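Local coordinates for protein methyl transferase from Methanosarcina acetivorans (PDB 6MRO) that probably transfers methyl groups from S-adenosylmethionine, binding the product S-adenosyl-L-homocysteine in its Rossmann-like domain, and also carries calcium ions, at residues D101-S106 with G132-L137; R122-V127 with P164-I169. The protein carries 1 engineered substitution. All blocks are in the same frame, centred on the assembly; numbering follows the deposited sequence.

Contact 1: residues D101-S106 with G132-L137. With SAH (S-adenosyl-L-homocysteine), chain B.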
loop_
_atom_site.group_PDB
_atom_site.type_symbol
_atom_site.label_atom_id
_atom_site.label_comp_id
_atom_site.label_asym_id
_atom_site.label_seq_id
_atom_site.Cartn_x
_atom_site.Cartn_y
_atom_site.Cartn_z
ATOM N N ASP A 101 -3.529 13.537 -1.497
ATOM C CA ASP A 101 -3.126 13.565 -2.902
ATOM C C ASP A 101 -2.696 12.190 -3.417
ATOM O O ASP A 101 -2.805 11.915 -4.619
ATOM C CB ASP A 101 -1.973 14.548 -3.075
ATOM C CG ASP A 101 -2.332 15.927 -2.624
ATOM O OD1 ASP A 101 -1.791 16.382 -1.593
ATOM O OD2 ASP A 101 -3.171 16.555 -3.306
ATOM N N ILE A 102 -2.160 11.346 -2.538
ATOM C CA ILE A 102 -1.601 10.045 -2.897
ATOM C C ILE A 102 -2.030 9.047 -1.834
ATOM O O ILE A 102 -1.947 9.346 -0.633
ATOM C CB ILE A 102 -0.060 10.076 -2.965
ATOM C CG1 ILE A 102 0.455 11.087 -3.983
ATOM C CG2 ILE A 102 0.520 8.672 -3.192
ATOM C CD1 ILE A 102 1.657 11.875 -3.449
ATOM N N VAL A 103 -2.496 7.873 -2.263
ATOM C CA VAL A 103 -2.558 6.696 -1.397
ATOM C C VAL A 103 -1.669 5.624 -2.014
ATOM O O VAL A 103 -1.822 5.305 -3.202
ATOM C CB VAL A 103 -3.988 6.155 -1.223
ATOM C CG1 VAL A 103 -3.960 4.832 -0.423
ATOM C CG2 VAL A 103 -4.882 7.196 -0.518
ATOM N N ILE A 104 -0.752 5.058 -1.209
ATOM C CA ILE A 104 0.050 3.914 -1.644
ATOM C C ILE A 104 -0.361 2.674 -0.864
ATOM O O ILE A 104 -0.685 2.720 0.321
ATOM C CB ILE A 104 1.581 4.140 -1.553
ATOM C CG1 ILE A 104 2.066 4.298 -0.108
ATOM C CG2 ILE A 104 2.005 5.321 -2.435
ATOM C CD1 ILE A 104 3.601 4.239 0.023
ATOM N N ASP A 105 -0.317 1.536 -1.553
ATOM C CA ASP A 105 -0.827 0.274 -1.021
ATOM C C ASP A 105 0.212 -0.764 -1.435
ATOM O O ASP A 105 0.275 -1.146 -2.601
ATOM C CB ASP A 105 -2.215 0.018 -1.605
ATOM C CG ASP A 105 -2.791 -1.339 -1.262
ATOM O OD1 ASP A 105 -4.038 -1.405 -1.296
ATOM O OD2 ASP A 105 -2.056 -2.307 -0.955
ATOM N N SER A 106 1.065 -1.181 -0.488
ATOM C CA SER A 106 2.164 -2.106 -0.773
ATOM C C SER A 106 1.807 -3.410 -0.067
ATOM O O SER A 106 2.210 -3.641 1.074
ATOM C CB SER A 106 3.525 -1.528 -0.281
ATOM O OG SER A 106 4.614 -2.441 -0.456
ATOM N N GLY A 132 -6.772 12.730 -7.100
ATOM C CA GLY A 132 -5.783 12.015 -6.312
ATOM C C GLY A 132 -5.404 10.683 -6.937
ATOM O O GLY A 132 -6.191 10.058 -7.654
ATOM N N LYS A 133 -4.171 10.261 -6.654
ATOM C CA LYS A 133 -3.644 9.031 -7.163
ATOM C C LYS A 133 -3.614 7.884 -6.149
ATOM O O LYS A 133 -3.316 8.081 -5.034
ATOM C CB LYS A 133 -2.208 9.243 -7.585
ATOM C CG LYS A 133 -1.932 10.341 -8.568
ATOM C CD LYS A 133 -2.112 9.759 -9.949
ATOM C CE LYS A 133 -1.720 10.708 -11.051
ATOM N NZ LYS A 133 -1.862 9.942 -12.327
ATOM N N TYR A 134 -3.941 6.698 -6.633
ATOM C CA TYR A 134 -3.843 5.449 -5.890
ATOM C C TYR A 134 -2.844 4.559 -6.614
ATOM O O TYR A 134 -3.019 4.273 -7.810
ATOM C CB TYR A 134 -5.208 4.766 -5.796
ATOM C CG TYR A 134 -5.236 3.393 -5.134
ATOM C CD1 TYR A 134 -5.740 2.290 -5.810
ATOM C CD2 TYR A 134 -4.792 3.217 -3.821
ATOM C CE1 TYR A 134 -5.787 1.055 -5.215
ATOM C CE2 TYR A 134 -4.838 1.967 -3.200
ATOM C CZ TYR A 134 -5.340 0.895 -3.916
ATOM O OH TYR A 134 -5.411 -0.333 -3.332
ATOM N N PHE A 135 -1.796 4.148 -5.900
ATOM C CA PHE A 135 -0.783 3.226 -6.403
ATOM C C PHE A 135 -0.813 1.970 -5.550
ATOM O O PHE A 135 -0.654 2.044 -4.322
ATOM C CB PHE A 135 0.608 3.858 -6.350
ATOM C CG PHE A 135 0.738 5.079 -7.205
ATOM C CD1 PHE A 135 0.821 4.955 -8.585
ATOM C CD2 PHE A 135 0.788 6.340 -6.637
ATOM C CE1 PHE A 135 0.934 6.076 -9.395
ATOM C CE2 PHE A 135 0.925 7.471 -7.435
ATOM C CZ PHE A 135 0.994 7.345 -8.812
ATOM N N MET A 136 -1.014 0.823 -6.193
ATOM C CA MET A 136 -1.175 -0.430 -5.478
ATOM C C MET A 136 -0.263 -1.482 -6.079
ATOM O O MET A 136 -0.215 -1.648 -7.300
ATOM C CB MET A 136 -2.633 -0.890 -5.516
ATOM C CG MET A 136 -2.921 -2.158 -4.728
ATOM S SD MET A 136 -2.624 -3.687 -5.660
ATOM C CE MET A 136 -4.054 -3.637 -6.749
ATOM N N LEU A 137 0.450 -2.194 -5.214
ATOM C CA LEU A 137 1.373 -3.241 -5.618
ATOM C C LEU A 137 0.888 -4.575 -5.077
ATOM O O LEU A 137 0.614 -4.699 -3.876
ATOM C CB LEU A 137 2.778 -2.905 -5.112
ATOM C CG LEU A 137 3.920 -3.905 -5.284
ATOM C CD1 LEU A 137 4.329 -3.956 -6.735
ATOM C CD2 LEU A 137 5.106 -3.453 -4.390
HETATM N N SAH B . 3.101 -2.123 3.391
HETATM C CA SAH B . 4.024 -2.861 4.274
HETATM C CB SAH B . 3.308 -4.030 4.938
HETATM C CG SAH B . 2.577 -4.942 3.952
HETATM S SD SAH B . 1.890 -6.431 4.714
HETATM C C SAH B . 5.244 -3.370 3.523
HETATM O O SAH B . 5.313 -3.275 2.288
HETATM O OXT SAH B . 6.175 -3.896 4.152
HETATM C "C5'" SAH B . 0.182 -5.830 4.890
HETATM C "C4'" SAH B . -0.004 -4.900 6.091
HETATM O "O4'" SAH B . -1.366 -4.495 6.153
HETATM C "C3'" SAH B . 0.347 -5.509 7.448
HETATM O "O3'" SAH B . 1.288 -4.650 8.074
HETATM C "C2'" SAH B . -0.990 -5.571 8.175
HETATM O "O2'" SAH B . -0.913 -5.388 9.581
HETATM C "C1'" SAH B . -1.770 -4.452 7.506
HETATM N N9 SAH B . -3.231 -4.587 7.536
HETATM C C8 SAH B . -3.993 -5.695 7.233
HETATM N N7 SAH B . -5.290 -5.357 7.341
HETATM C C5 SAH B . -5.364 -4.048 7.686
HETATM C C6 SAH B . -6.432 -3.190 7.934
HETATM N N6 SAH B . -7.683 -3.622 7.845
HETATM N N1 SAH B . -6.177 -1.888 8.277
HETATM C C2 SAH B . -4.878 -1.426 8.370
HETATM N N3 SAH B . -3.817 -2.273 8.140
HETATM C C4 SAH B . -4.072 -3.557 7.790
HETATM O O HOH W 1 -1.563 -4.661 -2.287
#

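Contact 2: residues R122-V127 with P164-I169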
loop_
_atom_site.group_PDB
_atom_site.type_symbol
_atom_site.label_atom_id
_atom_site.label_comp_id
_atom_site.label_asym_id
_atom_site.label_seq_id
_atom_site.Cartn_x
_atom_site.Cartn_y
_atom_site.Cartn_z
ATOM N N ARG A 122 -14.260 1.711 -1.218
ATOM C CA ARG A 122 -15.003 2.918 -0.873
ATOM C C ARG A 122 -14.268 3.811 0.103
ATOM O O ARG A 122 -14.315 4.987 -0.011
ATOM C CB ARG A 122 -16.445 2.632 -0.415
ATOM C CG ARG A 122 -17.228 3.892 0.012
ATOM C CD ARG A 122 -18.389 4.343 -0.918
ATOM N NE ARG A 122 -18.884 5.737 -0.734
ATOM C CZ ARG A 122 -20.052 6.095 -0.187
ATOM N NH1 ARG A 122 -20.903 5.187 0.246
ATOM N NH2 ARG A 122 -20.370 7.364 -0.061
ATOM N N HIS A 123 -13.590 3.219 1.064
ATOM C CA HIS A 123 -12.861 4.031 2.033
ATOM C C HIS A 123 -11.649 4.691 1.402
ATOM O O HIS A 123 -11.366 5.865 1.669
ATOM C CB HIS A 123 -12.446 3.172 3.230
ATOM C CG HIS A 123 -13.467 3.153 4.318
ATOM N ND1 HIS A 123 -14.498 2.239 4.354
ATOM C CD2 HIS A 123 -13.655 3.976 5.376
ATOM C CE1 HIS A 123 -15.261 2.482 5.404
ATOM N NE2 HIS A 123 -14.773 3.531 6.040
ATOM N N VAL A 124 -10.909 3.947 0.577
ATOM C CA VAL A 124 -9.783 4.532 -0.141
ATOM C C VAL A 124 -10.261 5.666 -1.038
ATOM O O VAL A 124 -9.671 6.756 -1.066
ATOM C CB VAL A 124 -9.044 3.449 -0.948
ATOM C CG1 VAL A 124 -7.994 4.093 -1.839
ATOM C CG2 VAL A 124 -8.421 2.413 -0.007
ATOM N N HIS A 125 -11.347 5.421 -1.789
ATOM C CA HIS A 125 -11.905 6.441 -2.670
ATOM C C HIS A 125 -12.286 7.691 -1.886
ATOM O O HIS A 125 -12.025 8.810 -2.331
ATOM C CB HIS A 125 -13.123 5.876 -3.419
ATOM C CG HIS A 125 -13.878 6.888 -4.229
ATOM N ND1 HIS A 125 -13.630 7.108 -5.568
ATOM C CD2 HIS A 125 -14.900 7.712 -3.899
ATOM C CE1 HIS A 125 -14.449 8.042 -6.023
ATOM N NE2 HIS A 125 -15.236 8.421 -5.031
ATOM N N LYS A 126 -12.853 7.511 -0.690
ATOM C CA LYS A 126 -13.370 8.643 0.080
ATOM C C LYS A 126 -12.253 9.570 0.554
ATOM O O LYS A 126 -12.388 10.792 0.466
ATOM C CB LYS A 126 -14.187 8.124 1.265
ATOM C CG LYS A 126 -14.820 9.204 2.130
ATOM C CD LYS A 126 -15.507 8.592 3.348
ATOM C CE LYS A 126 -16.049 9.674 4.278
ATOM N NZ LYS A 126 -17.015 10.565 3.572
ATOM N N VAL A 127 -11.138 9.019 1.060
ATOM C CA VAL A 127 -10.085 9.874 1.621
ATOM C C VAL A 127 -9.176 10.504 0.577
ATOM O O VAL A 127 -8.432 11.438 0.909
ATOM C CB VAL A 127 -9.206 9.115 2.636
ATOM C CG1 VAL A 127 -10.075 8.636 3.794
ATOM C CG2 VAL A 127 -8.449 7.978 1.959
ATOM N N PRO A 164 -14.998 0.528 -10.787
ATOM C CA PRO A 164 -16.259 1.202 -10.399
ATOM C C PRO A 164 -16.078 2.582 -9.791
ATOM O O PRO A 164 -16.920 3.463 -10.015
ATOM C CB PRO A 164 -16.879 0.231 -9.387
ATOM C CG PRO A 164 -16.408 -1.089 -9.827
ATOM C CD PRO A 164 -14.993 -0.865 -10.283
ATOM N N LEU A 165 -15.009 2.802 -9.026
ATOM C CA LEU A 165 -14.781 4.082 -8.378
ATOM C C LEU A 165 -13.551 4.824 -8.887
ATOM O O LEU A 165 -13.393 6.008 -8.569
ATOM C CB LEU A 165 -14.660 3.894 -6.857
ATOM C CG LEU A 165 -15.887 3.328 -6.133
ATOM C CD1 LEU A 165 -15.524 3.004 -4.694
ATOM C CD2 LEU A 165 -17.041 4.308 -6.179
ATOM N N PHE A 166 -12.685 4.181 -9.669
ATOM C CA PHE A 166 -11.425 4.789 -10.080
ATOM C C PHE A 166 -11.260 4.732 -11.588
ATOM O O PHE A 166 -11.813 3.857 -12.266
ATOM C CB PHE A 166 -10.218 4.094 -9.442
ATOM C CG PHE A 166 -10.190 4.180 -7.944
ATOM C CD1 PHE A 166 -10.887 3.266 -7.175
ATOM C CD2 PHE A 166 -9.481 5.188 -7.305
ATOM C CE1 PHE A 166 -10.877 3.353 -5.794
ATOM C CE2 PHE A 166 -9.469 5.272 -5.930
ATOM C CZ PHE A 166 -10.153 4.350 -5.175
ATOM N N ASN A 167 -10.471 5.667 -12.104
ATOM C CA ASN A 167 -10.019 5.599 -13.483
ATOM C C ASN A 167 -8.660 4.913 -13.488
ATOM O O ASN A 167 -7.721 5.360 -12.819
ATOM C CB ASN A 167 -9.950 6.987 -14.113
ATOM C CG ASN A 167 -11.313 7.627 -14.238
ATOM O OD1 ASN A 167 -12.287 6.980 -14.635
ATOM N ND2 ASN A 167 -11.398 8.897 -13.881
ATOM N N ILE A 168 -8.571 3.806 -14.202
ATOM C CA ILE A 168 -7.354 3.012 -14.212
ATOM C C ILE A 168 -6.435 3.602 -15.270
ATOM O O ILE A 168 -6.839 3.764 -16.432
ATOM C CB ILE A 168 -7.668 1.536 -14.476
ATOM C CG1 ILE A 168 -8.514 1.000 -13.318
ATOM C CG2 ILE A 168 -6.380 0.734 -14.615
ATOM C CD1 ILE A 168 -8.984 -0.410 -13.495
ATOM N N ILE A 169 -5.226 3.972 -14.866
ATOM C CA ILE A 169 -4.259 4.522 -15.809
ATOM C C ILE A 169 -3.449 3.411 -16.455
ATOM O O ILE A 169 -3.360 3.323 -17.686
ATOM C CB ILE A 169 -3.356 5.560 -15.109
ATOM C CG1 ILE A 169 -4.205 6.611 -14.376
ATOM C CG2 ILE A 169 -2.422 6.218 -16.117
ATOM C CD1 ILE A 169 -5.105 7.428 -15.266
#

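Contact 1: residues D101-S106 with G132-L137
Ile102 to Ser106 pairs in parallel with Gly132 to Leu137, the short strand axes 4.7 Å apart and 7° from alignment, in the central sheet of a Rossmann-like methyltransferase fold. Helix 114-127 lies between them in the chain, making a right-handed beta-alpha-beta crossover. The ladder is regular: Lys133 N donates to Asp101 O, Lys133 O receives Val103 N, Val103 O takes Phe135 N, and Phe135 O and Asp105 O continue with Asp105 N and Leu137 N. Of these, the Asp105 N to Phe135 O bond is the most bent, 133° at the hydrogen. The CA-H groups of Ile102, Tyr134, Ile104 and Met136 add weaker contacts to the same carbonyls.

On one face, Ile102 CG2 reaches the edge of the Phe135 ring, near its plane, 4.2 Å from CD2. On the other, Val103 CG1 lies 3.9 Å from Tyr134 CD2. With CG anti to the backbone N (chi1 176°), Tyr134 carries its ring along the sheet to Asp105, where its hydroxyl OH donates to Asp105 OD1 over 2.7 Å, from above the carboxylate plane. Met136 CG runs alongside that carboxylate, 3.6 Å from Asp105 CG. Asp105 OD2 also accepts from Phe109 N, so both oxygens of this buried group are engaged. At the C-terminal end of strand 100-106, Ser106 O accepts a hydrogen bond from the amino N of SAH and Ser106 OG donates to its carboxylate O, 3.0 Å away, while one water donates to both Asp105 OD2 and Leu137 O.

Contact 2: residues R122-V127 with P164-I169
The imidazole of His125 turns its edge toward the phenyl face of Phe166 in a T-shaped pair, with centroids 5.7 Å apart and planes at 83°. ND1 is the imidazole atom over the phenyl face, while Phe166 CZ lies at the imidazole edge, near its plane. Leu165 CD2 lies over one face of the imidazole. Phe166 CZ also reaches back to the helix, 3.7 Å from His125 CA, and Val124 CG1 meets the same CZ at 4.0 Å, its side chain crossing that of Phe166 at about a right angle.

A chi1 of 173° swings the His125 ring away from its own backbone N and out from helix 114-127 to the loop leading into strand 167-177. There ND1 approaches Leu165 CB at 3.6 Å. Leu165 extends beyond the histidine: its CD1 packs 3.9 Å from Arg122 CA, one helical turn earlier. Leu165 and Phe166 thus bring adjacent side chains to the helix, joining it to the approach to an edge strand of the sheet. His125 O accepts a hydrogen bond from Lys194 NZ, linking the helix backbone to the chain's C-terminal residue.

The polar link across the contact is weak: His125 ND1 donates to Leu165 O over 3.2 Å, with only 121° at the hydrogen. This bent geometry, set against the neighbouring carbon contacts and the T-shaped pair, is consistent with a contact held chiefly by aromatic and aliphatic packing.

In the fold
Contact 1 is buried near the middle of the chain, whereas contact 2, about 10 Å away between centres, lies farther out and is only partly buried. Both reach the same sheet, contact 1 inside it and contact 2 at the approach to its edge strand 167-177. Backbone pairing accordingly dominates the first, side-chain packing the second. The segments alternate along the chain, and helix 114-127, which supplies residues 122-127, belongs to the crossover connecting the strands of contact 1. The two contacts meet directly: Tyr134 CD2 packs 3.9 Å from Val124 CG1, and Tyr134 CB lies 4.3 Å from Phe166 CE2. Of the two, only contact 1 touches SAH, through Ser106, one of several residues that hold it.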